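Local coordinates for protein adhesin LabA (Helicobacter pylori, PDB 6GMM) that probably helps Helicobacter pylori attach to the gastric mucosa, acting as a lectin-like adhesin named for its specificity for LacdiNAc sugars, at residues Glu10-Leu15 and Ala404-Leu409; Ile26-Asp31 and Arg379-Thr384; Leu63-Ala68 and Asp247-Ala252; Glu397-Ile402 and Asn417-Lys422. All coordinates share one frame; numbering follows the deposited sequence.

Contact 1. Residues Glu10-Leu15 and Ala404-Leu409; sequences ERLNNL and AAISSL
Leu12 reaches from helix 4-28 toward the end of helix 388-408, where Ala405 and Ile406 of the helix and Leu409 just past it receive it. Its CB leaves the backbone toward the partner helix where the two chains come nearest, the CA atoms of Leu12 and Ala405 being 6.5 Å apart. CG lies anti to the backbone N (chi1 177°), which carries the fork of the side chain across the interface. Of the two branches, CD1 rests on the methyl of Ala405 (CD1 to CB 4.1 Å) and on the flank of Ile406, whose CG1 is 3.9 Å from Leu12 CD1. The other branch, CD2, meets the methyl tip of Leu409, with Leu12 CD2 and Leu409 CD2 4.0 Å apart. Ile406 leaves its helix to one side, yet its outer atoms come nearer: CG1 lies within contact of both Leu12 methyls, and CD1 is closer to Leu12 CD1 than to CD2. One turn on, Leu15 CD1 grazes the same alanine methyl, 4.4 Å from Ala405 CB. Leu415 of helix 412-415 also touches Leu12, Ile406 and Leu409, while Val445 of helix 439-452 packs on Leu12. With axes 10.4 Å apart and an angle of 151° between their directions, the segments form a nearly antiparallel helix pair, the kind of leucine-rich packing found inside a helical bundle, here joining the N-terminal helix to one near the C-terminus.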
loop_
_atom_site.group_PDB
_atom_site.type_symbol
_atom_site.label_atom_id
_atom_site.label_comp_id
_atom_site.label_asym_id
_atom_site.label_seq_id
_atom_site.Cartn_x
_atom_site.Cartn_y
_atom_site.Cartn_z
ATOM N N GLU A 10 33.995 -6.671 -12.396
ATOM C CA GLU A 10 32.643 -6.264 -12.009
ATOM C C GLU A 10 31.723 -6.255 -13.248
ATOM O O GLU A 10 30.563 -6.660 -13.153
ATOM C CB GLU A 10 32.656 -4.909 -11.263
ATOM C CG GLU A 10 31.370 -4.556 -10.512
ATOM C CD GLU A 10 30.860 -5.520 -9.446
ATOM O OE1 GLU A 10 31.653 -5.897 -8.551
ATOM O OE2 GLU A 10 29.651 -5.854 -9.476
ATOM N N ARG A 11 32.287 -5.882 -14.413
ATOM C CA ARG A 11 31.624 -5.842 -15.720
ATOM C C ARG A 11 31.240 -7.260 -16.149
ATOM O O ARG A 11 30.111 -7.483 -16.578
ATOM C CB ARG A 11 32.586 -5.250 -16.763
ATOM C CG ARG A 11 31.932 -4.387 -17.834
ATOM C CD ARG A 11 32.694 -3.079 -18.037
ATOM N NE ARG A 11 34.109 -3.290 -18.368
ATOM C CZ ARG A 11 35.085 -2.432 -18.083
ATOM N NH1 ARG A 11 34.815 -1.291 -17.455
ATOM N NH2 ARG A 11 36.340 -2.710 -18.417
ATOM N N LEU A 12 32.195 -8.216 -16.038
ATOM C CA LEU A 12 31.965 -9.607 -16.393
ATOM C C LEU A 12 30.963 -10.232 -15.444
ATOM O O LEU A 12 30.019 -10.872 -15.913
ATOM C CB LEU A 12 33.283 -10.397 -16.426
ATOM C CG LEU A 12 33.206 -11.902 -16.713
ATOM C CD1 LEU A 12 32.751 -12.191 -18.138
ATOM C CD2 LEU A 12 34.549 -12.563 -16.454
ATOM N N ASN A 13 31.123 -9.983 -14.121
ATOM C CA ASN A 13 30.228 -10.511 -13.089
ATOM C C ASN A 13 28.777 -10.130 -13.319
ATOM O O ASN A 13 27.906 -10.994 -13.208
ATOM C CB ASN A 13 30.684 -10.142 -11.674
ATOM C CG ASN A 13 29.839 -10.770 -10.584
ATOM O OD1 ASN A 13 29.486 -11.960 -10.622
ATOM N ND2 ASN A 13 29.476 -9.975 -9.600
ATOM N N ASN A 14 28.520 -8.870 -13.691
ATOM C CA ASN A 14 27.147 -8.437 -13.931
ATOM C C ASN A 14 26.562 -9.068 -15.196
ATOM O O ASN A 14 25.374 -9.396 -15.207
ATOM C CB ASN A 14 27.004 -6.905 -13.898
ATOM C CG ASN A 14 27.295 -6.301 -12.540
ATOM O OD1 ASN A 14 26.869 -6.801 -11.474
ATOM N ND2 ASN A 14 28.008 -5.189 -12.555
ATOM N N LEU A 15 27.408 -9.341 -16.200
ATOM C CA LEU A 15 26.996 -10.033 -17.422
ATOM C C LEU A 15 26.633 -11.493 -17.071
ATOM O O LEU A 15 25.689 -12.044 -17.632
ATOM C CB LEU A 15 28.130 -10.021 -18.468
ATOM C CG LEU A 15 28.370 -8.722 -19.257
ATOM C CD1 LEU A 15 29.746 -8.752 -19.929
ATOM C CD2 LEU A 15 27.308 -8.522 -20.329
ATOM N N ALA A 404 33.549 -12.278 -25.449
ATOM C CA ALA A 404 34.343 -11.107 -25.817
ATOM C C ALA A 404 35.098 -10.563 -24.590
ATOM O O ALA A 404 36.315 -10.389 -24.659
ATOM C CB ALA A 404 33.437 -10.025 -26.397
ATOM N N ALA A 405 34.392 -10.374 -23.466
ATOM C CA ALA A 405 34.941 -9.858 -22.209
ATOM C C ALA A 405 36.078 -10.719 -21.677
ATOM O O ALA A 405 37.126 -10.184 -21.316
ATOM C CB ALA A 405 33.831 -9.703 -21.161
ATOM N N ILE A 406 35.910 -12.043 -21.709
ATOM C CA ILE A 406 36.916 -12.998 -21.223
ATOM C C ILE A 406 38.207 -12.941 -22.048
ATOM O O ILE A 406 39.291 -12.957 -21.464
ATOM C CB ILE A 406 36.302 -14.419 -21.112
ATOM C CG1 ILE A 406 35.323 -14.435 -19.924
ATOM C CG2 ILE A 406 37.357 -15.503 -20.915
ATOM C CD1 ILE A 406 34.318 -15.430 -20.016
ATOM N N SER A 407 38.086 -12.798 -23.380
ATOM C CA SER A 407 39.193 -12.749 -24.343
ATOM C C SER A 407 40.367 -11.846 -23.952
ATOM O O SER A 407 41.515 -12.259 -24.114
ATOM C CB SER A 407 38.677 -12.370 -25.725
ATOM O OG SER A 407 37.825 -13.391 -26.217
ATOM N N SER A 408 40.089 -10.640 -23.434
ATOM C CA SER A 408 41.136 -9.699 -23.037
ATOM C C SER A 408 41.699 -9.938 -21.630
ATOM O O SER A 408 42.780 -9.439 -21.316
ATOM C CB SER A 408 40.642 -8.264 -23.173
ATOM O OG SER A 408 39.537 -8.003 -22.324
ATOM N N LEU A 409 40.974 -10.692 -20.792
ATOM C CA LEU A 409 41.356 -10.971 -19.408
ATOM C C LEU A 409 42.576 -11.900 -19.264
ATOM O O LEU A 409 42.723 -12.818 -20.080
ATOM C CB LEU A 409 40.149 -11.552 -18.654
ATOM C CG LEU A 409 39.436 -10.646 -17.649
ATOM C CD1 LEU A 409 38.837 -9.412 -18.312
ATOM C CD2 LEU A 409 38.336 -11.396 -16.944
#

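Contact 2. Residues Ile26-Asp31 and Arg379-Thr384; sequences IRQSAD and RNLAYT
Thr384 turns its methyl to helix 4-28 and its hydroxyl back to its own helix: with chi1 at -51°, CG2 lies anti to the backbone N and OG1 beside that N. Leu381 has CG anti to the backbone N (chi1 175°), and this swings CD1 over the Gln28-Ser29 backbone. There CD1 lies against the main chain, 3.7 Å from Ser29 N and 3.8 Å from Gln28 C, and it also touches Gln28 CB. The second branch, CD2, passes the side-chain amide of Gln28, 4.2 Å from NE2. The Thr384 methyl sits between two partners, with CG2 3.3 Å from Ser29 OG and 3.9 Å from Ile26 CD1; the isoleucine and threonine side chains meet at about a right angle. The contact thus joins the region where helix 4-28 gives way to a type I turn, Gln28 to Asp31, to the flank of helix 369-386, at a corner of the helical fold leading into helix 32-50. Asp31 stands at the N-cap of that next helix. Both hydroxyls are engaged on their own sides of the interface: Ser29 OG with Leu25 O, and Thr384 OG1 with Asn380 O at 2.9 Å. The latter donor stands above the carbonyl plane, 40° out of it, and Asn380 O also accepts Thr384 N. Phe388 of helix 388-408 packs against Ile26 and Ser29, and Ala38 of helix 32-50 against Leu381.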
loop_
_atom_site.group_PDB
_atom_site.type_symbol
_atom_site.label_atom_id
_atom_site.label_comp_id
_atom_site.label_asym_id
_atom_site.label_seq_id
_atom_site.Cartn_x
_atom_site.Cartn_y
_atom_site.Cartn_z
ATOM N N ILE A 26 14.338 -18.564 -19.470
ATOM C CA ILE A 26 14.110 -19.122 -20.801
ATOM C C ILE A 26 13.794 -20.609 -20.699
ATOM O O ILE A 26 12.899 -21.099 -21.400
ATOM C CB ILE A 26 15.266 -18.788 -21.771
ATOM C CG1 ILE A 26 15.345 -17.273 -22.068
ATOM C CG2 ILE A 26 15.156 -19.587 -23.087
ATOM C CD1 ILE A 26 14.353 -16.723 -23.181
ATOM N N ARG A 27 14.485 -21.296 -19.765
ATOM C CA ARG A 27 14.282 -22.703 -19.455
ATOM C C ARG A 27 12.874 -22.840 -18.879
ATOM O O ARG A 27 12.083 -23.613 -19.420
ATOM C CB ARG A 27 15.373 -23.222 -18.488
ATOM C CG ARG A 27 16.654 -23.715 -19.203
ATOM C CD ARG A 27 17.939 -23.429 -18.423
ATOM N NE ARG A 27 18.492 -24.627 -17.782
ATOM C CZ ARG A 27 19.762 -25.030 -17.870
ATOM N NH1 ARG A 27 20.158 -26.133 -17.248
ATOM N NH2 ARG A 27 20.643 -24.335 -18.580
ATOM N N GLN A 28 12.526 -21.996 -17.868
ATOM C CA GLN A 28 11.210 -21.976 -17.227
ATOM C C GLN A 28 10.076 -21.739 -18.247
ATOM O O GLN A 28 9.048 -22.416 -18.172
ATOM C CB GLN A 28 11.175 -20.904 -16.147
ATOM C CG GLN A 28 10.868 -21.422 -14.752
ATOM C CD GLN A 28 10.712 -20.288 -13.753
ATOM O OE1 GLN A 28 11.427 -19.270 -13.786
ATOM N NE2 GLN A 28 9.778 -20.444 -12.822
ATOM N N SER A 29 10.289 -20.836 -19.233
ATOM C CA SER A 29 9.310 -20.486 -20.285
ATOM C C SER A 29 8.917 -21.633 -21.197
ATOM O O SER A 29 7.923 -21.529 -21.925
ATOM C CB SER A 29 9.826 -19.338 -21.142
ATOM O OG SER A 29 10.237 -18.236 -20.360
ATOM N N ALA A 30 9.741 -22.693 -21.216
ATOM C CA ALA A 30 9.529 -23.874 -22.035
ATOM C C ALA A 30 8.903 -25.029 -21.228
ATOM O O ALA A 30 8.771 -26.138 -21.746
ATOM C CB ALA A 30 10.867 -24.312 -22.626
ATOM N N ASP A 31 8.495 -24.766 -19.975
ATOM C CA ASP A 31 7.978 -25.805 -19.090
ATOM C C ASP A 31 6.502 -25.572 -18.714
ATOM O O ASP A 31 6.244 -24.734 -17.856
ATOM C CB ASP A 31 8.905 -25.895 -17.860
ATOM C CG ASP A 31 8.660 -27.029 -16.886
ATOM O OD1 ASP A 31 7.669 -27.771 -17.070
ATOM O OD2 ASP A 31 9.435 -27.151 -15.912
ATOM N N ARG A 379 5.952 -12.985 -12.209
ATOM C CA ARG A 379 6.105 -11.746 -12.988
ATOM C C ARG A 379 7.195 -11.900 -14.025
ATOM O O ARG A 379 6.972 -11.638 -15.213
ATOM C CB ARG A 379 6.423 -10.561 -12.046
ATOM C CG ARG A 379 6.678 -9.239 -12.771
ATOM C CD ARG A 379 7.189 -8.220 -11.790
ATOM N NE ARG A 379 7.442 -6.918 -12.413
ATOM C CZ ARG A 379 7.362 -5.745 -11.783
ATOM N NH1 ARG A 379 7.634 -4.617 -12.429
ATOM N NH2 ARG A 379 6.986 -5.690 -10.505
ATOM N N ASN A 380 8.386 -12.325 -13.570
ATOM C CA ASN A 380 9.554 -12.500 -14.424
ATOM C C ASN A 380 9.298 -13.544 -15.502
ATOM O O ASN A 380 9.548 -13.258 -16.684
ATOM C CB ASN A 380 10.790 -12.762 -13.569
ATOM C CG ASN A 380 11.063 -11.555 -12.679
ATOM O OD1 ASN A 380 10.795 -10.402 -13.063
ATOM N ND2 ASN A 380 11.492 -11.779 -11.445
ATOM N N LEU A 381 8.696 -14.689 -15.121
ATOM C CA LEU A 381 8.322 -15.753 -16.071
ATOM C C LEU A 381 7.333 -15.172 -17.109
ATOM O O LEU A 381 7.537 -15.305 -18.313
ATOM C CB LEU A 381 7.662 -16.930 -15.316
ATOM C CG LEU A 381 7.085 -18.091 -16.171
ATOM C CD1 LEU A 381 8.143 -18.695 -17.108
ATOM C CD2 LEU A 381 6.630 -19.222 -15.283
ATOM N N ALA A 382 6.313 -14.476 -16.636
ATOM C CA ALA A 382 5.306 -13.865 -17.497
ATOM C C ALA A 382 5.922 -12.848 -18.474
ATOM O O ALA A 382 5.593 -12.895 -19.660
ATOM C CB ALA A 382 4.224 -13.224 -16.660
ATOM N N TYR A 383 6.879 -12.005 -18.012
ATOM C CA TYR A 383 7.557 -11.068 -18.909
ATOM C C TYR A 383 8.391 -11.796 -19.961
ATOM O O TYR A 383 8.412 -11.388 -21.127
ATOM C CB TYR A 383 8.401 -10.037 -18.135
ATOM C CG TYR A 383 9.110 -9.053 -19.047
ATOM C CD1 TYR A 383 8.448 -7.932 -19.546
ATOM C CD2 TYR A 383 10.425 -9.265 -19.443
ATOM C CE1 TYR A 383 9.093 -7.028 -20.389
ATOM C CE2 TYR A 383 11.084 -8.363 -20.282
ATOM C CZ TYR A 383 10.413 -7.244 -20.752
ATOM O OH TYR A 383 11.058 -6.361 -21.586
ATOM N N THR A 384 9.068 -12.882 -19.555
ATOM C CA THR A 384 9.899 -13.696 -20.464
ATOM C C THR A 384 9.009 -14.357 -21.523
ATOM O O THR A 384 9.302 -14.202 -22.707
ATOM C CB THR A 384 10.826 -14.657 -19.688
ATOM O OG1 THR A 384 11.550 -13.920 -18.696
ATOM C CG2 THR A 384 11.843 -15.338 -20.583
#

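Contact 3. Residues Leu63-Ala68 and Asp247-Ala252; sequences LLALNA and DMIKNA
Met248 projects from helix 239-264 toward helix 57-76 and meets Leu64 obliquely, its terminal methyl arriving at the branch point of the leucine. The separation of Met248 CE and Leu64 CG, 3.4 Å, is short for two carbons, a snug spot in the packing, and the same methyl is 3.8 Å from Leu64 CD2. Met248 runs straight through CG and SD (chi2 177°), then bends at chi3 (76°), turning CE along the surface of the neighbouring helix. CE also lies beside backbone, 3.6 Å from Leu64 O and 3.8 Å from Ala65 N, and a second side of it meets the Ala68 methyl, with Met248 CE and Ala68 CB 3.9 Å apart. The methionine tip therefore rests against both Leu64 and Ala68, residues one helical turn apart. Ala65 turns its small methyl toward helix 239-264, where it lies over the backbone of Met248 and beside Ile249, while Ala65 CB and Ala252 CB meet at 4.2 Å. The small side chains of Ala65 and Ala252 are consistent with the close approach of the main chains, 5.5 Å between the CA atoms of Ala65 and Ile249. The axes approach to 9.0 Å and the helix directions differ by 150°, a nearly antiparallel packing. All six touching residues are buried. Leu192 and Ile199 of helix 188-205 cover Ala65 and Ile249 respectively, Phe311 of helix 287-311 rests on both Leu64 and Met248, and Val358 of helix 354-366 also packs on Leu64.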
loop_
_atom_site.group_PDB
_atom_site.type_symbol
_atom_site.label_atom_id
_atom_site.label_comp_id
_atom_site.label_asym_id
_atom_site.label_seq_id
_atom_site.Cartn_x
_atom_site.Cartn_y
_atom_site.Cartn_z
ATOM N N LEU A 63 -8.026 -0.245 5.889
ATOM C CA LEU A 63 -8.471 -0.147 7.283
ATOM C C LEU A 63 -7.611 0.790 8.137
ATOM O O LEU A 63 -8.159 1.635 8.836
ATOM C CB LEU A 63 -8.511 -1.553 7.904
ATOM C CG LEU A 63 -9.912 -2.143 8.119
ATOM C CD1 LEU A 63 -10.735 -2.150 6.817
ATOM C CD2 LEU A 63 -9.820 -3.558 8.717
ATOM N N LEU A 64 -6.282 0.686 8.055
ATOM C CA LEU A 64 -5.439 1.579 8.865
ATOM C C LEU A 64 -5.552 2.999 8.415
ATOM O O LEU A 64 -5.613 3.859 9.268
ATOM C CB LEU A 64 -3.955 1.137 8.873
ATOM C CG LEU A 64 -3.034 1.838 9.903
ATOM C CD1 LEU A 64 -3.567 1.712 11.297
ATOM C CD2 LEU A 64 -1.586 1.306 9.804
ATOM N N ALA A 65 -5.597 3.268 7.104
ATOM C CA ALA A 65 -5.757 4.649 6.625
ATOM C C ALA A 65 -7.064 5.231 7.142
ATOM O O ALA A 65 -7.049 6.357 7.632
ATOM C CB ALA A 65 -5.718 4.711 5.098
ATOM N N LEU A 66 -8.172 4.445 7.132
ATOM C CA LEU A 66 -9.488 4.951 7.598
ATOM C C LEU A 66 -9.512 5.226 9.109
ATOM O O LEU A 66 -9.816 6.352 9.529
ATOM C CB LEU A 66 -10.632 4.005 7.172
ATOM C CG LEU A 66 -10.749 3.689 5.678
ATOM C CD1 LEU A 66 -11.841 2.693 5.425
ATOM C CD2 LEU A 66 -10.960 4.948 4.831
ATOM N N ASN A 67 -9.140 4.220 9.921
ATOM C CA ASN A 67 -9.050 4.344 11.375
ATOM C C ASN A 67 -8.092 5.466 11.736
ATOM O O ASN A 67 -8.339 6.199 12.686
ATOM C CB ASN A 67 -8.559 3.042 11.988
ATOM C CG ASN A 67 -9.590 1.942 11.978
ATOM O OD1 ASN A 67 -10.781 2.164 12.207
ATOM N ND2 ASN A 67 -9.157 0.721 11.720
ATOM N N ALA A 68 -7.005 5.627 10.999
ATOM C CA ALA A 68 -6.110 6.726 11.360
ATOM C C ALA A 68 -6.699 8.096 10.994
ATOM O O ALA A 68 -6.479 9.053 11.741
ATOM C CB ALA A 68 -4.721 6.525 10.779
ATOM N N ASP A 247 -0.146 10.553 3.370
ATOM C CA ASP A 247 0.633 9.581 2.590
ATOM C C ASP A 247 0.008 8.170 2.731
ATOM O O ASP A 247 -0.024 7.409 1.764
ATOM C CB ASP A 247 2.067 9.585 3.103
ATOM C CG ASP A 247 2.880 10.824 2.760
ATOM O OD1 ASP A 247 2.631 11.431 1.680
ATOM O OD2 ASP A 247 3.856 11.111 3.492
ATOM N N MET A 248 -0.519 7.837 3.937
ATOM C CA MET A 248 -1.194 6.564 4.204
ATOM C C MET A 248 -2.397 6.430 3.249
ATOM O O MET A 248 -2.569 5.403 2.607
ATOM C CB MET A 248 -1.691 6.530 5.649
ATOM C CG MET A 248 -0.656 6.074 6.640
ATOM S SD MET A 248 -1.286 6.148 8.328
ATOM C CE MET A 248 -2.297 4.736 8.326
ATOM N N ILE A 249 -3.182 7.501 3.117
ATOM C CA ILE A 249 -4.350 7.569 2.231
ATOM C C ILE A 249 -3.901 7.423 0.753
ATOM O O ILE A 249 -4.519 6.667 -0.009
ATOM C CB ILE A 249 -5.083 8.921 2.496
ATOM C CG1 ILE A 249 -5.825 8.889 3.851
ATOM C CG2 ILE A 249 -6.021 9.320 1.327
ATOM C CD1 ILE A 249 -6.189 10.330 4.459
ATOM N N LYS A 250 -2.828 8.167 0.371
ATOM C CA LYS A 250 -2.308 8.187 -0.985
ATOM C C LYS A 250 -1.834 6.785 -1.412
ATOM O O LYS A 250 -2.268 6.278 -2.451
ATOM C CB LYS A 250 -1.244 9.295 -1.143
ATOM C CG LYS A 250 -0.293 9.090 -2.325
ATOM C CD LYS A 250 0.610 10.302 -2.571
ATOM C CE LYS A 250 1.565 10.086 -3.732
ATOM N NZ LYS A 250 2.098 11.371 -4.270
ATOM N N ASN A 251 -1.039 6.132 -0.559
ATOM C CA ASN A 251 -0.534 4.778 -0.787
ATOM C C ASN A 251 -1.654 3.720 -0.801
ATOM O O ASN A 251 -1.726 2.950 -1.746
ATOM C CB ASN A 251 0.579 4.441 0.206
ATOM C CG ASN A 251 1.915 5.079 -0.141
ATOM O OD1 ASN A 251 2.430 4.932 -1.244
ATOM N ND2 ASN A 251 2.529 5.785 0.798
ATOM N N ALA A 252 -2.547 3.697 0.191
ATOM C CA ALA A 252 -3.676 2.733 0.192
ATOM C C ALA A 252 -4.606 2.934 -1.052
ATOM O O ALA A 252 -5.221 1.972 -1.501
ATOM C CB ALA A 252 -4.502 2.883 1.468
#

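Contact 4. Residues Glu397-Ile402 and Asn417-Lys422; sequences EHYDSI and NVVSKK
Tyr399 lays its ring against the side chain of Lys421, the aliphatic part of the lysine crossing one face at about a right angle. Lys421 CD stands 3.8 Å from the ring centroid and 18° off the ring normal, a CH-pi contact, while CG of the lysine lies nearer the phenol end, 3.6 Å from Tyr399 CZ. Val419 approaches the same ring obliquely through CG2, 3.7 Å from Tyr399 CE2, and the main chain of Ser420 passes beside it. One turn along the helix from the tyrosine, Ile402 continues the apolar surface: its CG2 touches Val419 CG2 at 3.8 Å and, more loosely, Val418 CG1. Tyr399 CG lies anti to the backbone N (chi1 -179°), which sends the ring out from the helix to the strand, and the bend of Lys421 at chi3 carries its ammonium group on past the ring toward Asp400. The two charged groups do not touch; a water spans them, donating to Asp400 OD1 at 3.3 Å and accepting from Lys421 NZ at 3.0 Å. Asp433 forms a long, weak ion pair with the same Lys421 NZ. Further out, Tyr19 of helix 4-28 packs on both Tyr399 and Val419, and Leu15 on Ile402. The strand is held in turn by backbone hydrogen bonds pairing Ser420 with Tyr436 and Lys422 with Asn434. Helix 388-408 thus packs against one strand of an antiparallel beta hairpin, 419-423 with 433-437, beside the helices near the chain termini.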
loop_
_atom_site.group_PDB
_atom_site.type_symbol
_atom_site.label_atom_id
_atom_site.label_comp_id
_atom_site.label_asym_id
_atom_site.label_seq_id
_atom_site.Cartn_x
_atom_site.Cartn_y
_atom_site.Cartn_z
ATOM N N GLU A 397 23.140 -12.764 -27.179
ATOM C CA GLU A 397 23.915 -11.515 -27.160
ATOM C C GLU A 397 24.811 -11.490 -25.939
ATOM O O GLU A 397 25.987 -11.135 -26.040
ATOM C CB GLU A 397 22.973 -10.299 -27.121
ATOM C CG GLU A 397 22.295 -10.019 -28.449
ATOM C CD GLU A 397 21.267 -8.901 -28.451
ATOM O OE1 GLU A 397 21.340 -8.003 -27.577
ATOM O OE2 GLU A 397 20.407 -8.905 -29.361
ATOM N N HIS A 398 24.226 -11.855 -24.769
ATOM C CA HIS A 398 24.909 -11.968 -23.486
ATOM C C HIS A 398 26.029 -12.986 -23.582
ATOM O O HIS A 398 27.125 -12.677 -23.126
ATOM C CB HIS A 398 23.916 -12.336 -22.391
ATOM C CG HIS A 398 23.213 -11.145 -21.824
ATOM N ND1 HIS A 398 22.471 -10.296 -22.623
ATOM C CD2 HIS A 398 23.185 -10.684 -20.555
ATOM C CE1 HIS A 398 22.012 -9.354 -21.820
ATOM N NE2 HIS A 398 22.414 -9.545 -20.566
ATOM N N TYR A 399 25.789 -14.156 -24.243
ATOM C CA TYR A 399 26.819 -15.209 -24.447
ATOM C C TYR A 399 28.022 -14.643 -25.202
ATOM O O TYR A 399 29.166 -14.825 -24.770
ATOM C CB TYR A 399 26.245 -16.439 -25.196
ATOM C CG TYR A 399 27.249 -17.550 -25.407
ATOM C CD1 TYR A 399 28.066 -17.576 -26.538
ATOM C CD2 TYR A 399 27.380 -18.583 -24.484
ATOM C CE1 TYR A 399 29.026 -18.571 -26.716
ATOM C CE2 TYR A 399 28.316 -19.603 -24.669
ATOM C CZ TYR A 399 29.143 -19.586 -25.781
ATOM O OH TYR A 399 30.062 -20.583 -25.963
ATOM N N ASP A 400 27.750 -13.984 -26.345
ATOM C CA ASP A 400 28.735 -13.322 -27.189
ATOM C C ASP A 400 29.474 -12.211 -26.399
ATOM O O ASP A 400 30.698 -12.126 -26.493
ATOM C CB ASP A 400 28.058 -12.744 -28.450
ATOM C CG ASP A 400 27.497 -13.748 -29.460
ATOM O OD1 ASP A 400 27.990 -14.916 -29.493
ATOM O OD2 ASP A 400 26.620 -13.352 -30.264
ATOM N N SER A 401 28.735 -11.394 -25.600
ATOM C CA SER A 401 29.293 -10.315 -24.766
ATOM C C SER A 401 30.321 -10.830 -23.727
ATOM O O SER A 401 31.342 -10.175 -23.507
ATOM C CB SER A 401 28.179 -9.549 -24.054
ATOM O OG SER A 401 27.589 -8.549 -24.869
ATOM N N ILE A 402 30.028 -11.993 -23.091
ATOM C CA ILE A 402 30.848 -12.670 -22.073
ATOM C C ILE A 402 32.124 -13.237 -22.720
ATOM O O ILE A 402 33.235 -13.027 -22.203
ATOM C CB ILE A 402 30.001 -13.764 -21.337
ATOM C CG1 ILE A 402 28.984 -13.125 -20.391
ATOM C CG2 ILE A 402 30.886 -14.771 -20.591
ATOM C CD1 ILE A 402 27.765 -13.981 -20.042
ATOM N N ASN A 417 35.283 -21.552 -20.175
ATOM C CA ASN A 417 34.202 -22.504 -19.927
ATOM C C ASN A 417 33.126 -22.044 -18.908
ATOM O O ASN A 417 32.211 -22.825 -18.622
ATOM C CB ASN A 417 34.779 -23.865 -19.536
ATOM C CG ASN A 417 35.512 -24.558 -20.666
ATOM O OD1 ASN A 417 35.086 -24.532 -21.847
ATOM N ND2 ASN A 417 36.623 -25.213 -20.314
ATOM N N VAL A 418 33.193 -20.776 -18.417
ATOM C CA VAL A 418 32.196 -20.183 -17.490
ATOM C C VAL A 418 30.778 -20.256 -18.090
ATOM O O VAL A 418 29.788 -20.365 -17.374
ATOM C CB VAL A 418 32.566 -18.750 -16.999
ATOM C CG1 VAL A 418 32.433 -17.707 -18.107
ATOM C CG2 VAL A 418 31.736 -18.350 -15.783
ATOM N N VAL A 419 30.717 -20.175 -19.421
ATOM C CA VAL A 419 29.525 -20.289 -20.243
ATOM C C VAL A 419 29.854 -21.261 -21.361
ATOM O O VAL A 419 31.024 -21.438 -21.741
ATOM C CB VAL A 419 28.985 -18.934 -20.780
ATOM C CG1 VAL A 419 28.592 -18.004 -19.650
ATOM C CG2 VAL A 419 29.979 -18.246 -21.715
ATOM N N SER A 420 28.821 -21.929 -21.846
ATOM C CA SER A 420 28.906 -22.850 -22.971
ATOM C C SER A 420 27.537 -22.926 -23.618
ATOM O O SER A 420 26.521 -22.614 -22.974
ATOM C CB SER A 420 29.411 -24.233 -22.547
ATOM O OG SER A 420 28.581 -24.883 -21.599
ATOM N N LYS A 421 27.528 -23.266 -24.906
ATOM C CA LYS A 421 26.307 -23.475 -25.671
ATOM C C LYS A 421 26.383 -24.827 -26.396
ATOM O O LYS A 421 27.461 -25.272 -26.811
ATOM C CB LYS A 421 25.920 -22.285 -26.571
ATOM C CG LYS A 421 26.961 -21.859 -27.594
ATOM C CD LYS A 421 26.455 -20.622 -28.339
ATOM C CE LYS A 421 26.366 -20.813 -29.834
ATOM N NZ LYS A 421 25.796 -19.615 -30.506
ATOM N N LYS A 422 25.253 -25.526 -26.420
ATOM C CA LYS A 422 25.109 -26.845 -27.028
ATOM C C LYS A 422 23.954 -26.717 -28.023
ATOM O O LYS A 422 22.905 -26.178 -27.670
ATOM C CB LYS A 422 24.760 -27.864 -25.927
ATOM C CG LYS A 422 25.358 -29.254 -26.084
ATOM C CD LYS A 422 26.128 -29.686 -24.816
ATOM C CE LYS A 422 25.267 -30.265 -23.714
ATOM N NZ LYS A 422 25.985 -30.297 -22.407
HETATM O O HOH W 1 25.314 -16.729 -29.909
#

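Contacts 1, 2 and 4 lie on the same side of the chain's centre, whereas contact 3 sits near that centre, about 48 Å from contact 1 and 36 Å from contact 2, centre to centre. Helix 4-28 serves contacts 1 and 2, and helix 388-408 serves contacts 1 and 4, which are 11 Å apart and touch, for example through Ile406 CD1 and Val418 CG1 at 3.5 Å. Along the chain, contact 3 nests inside contact 2 and contact 2 inside contact 1, while the segments of contacts 1 and 4 alternate. Both ends of the chain thus build one end of the elongated molecule, and the intervening chain forms the helical body around contact 3.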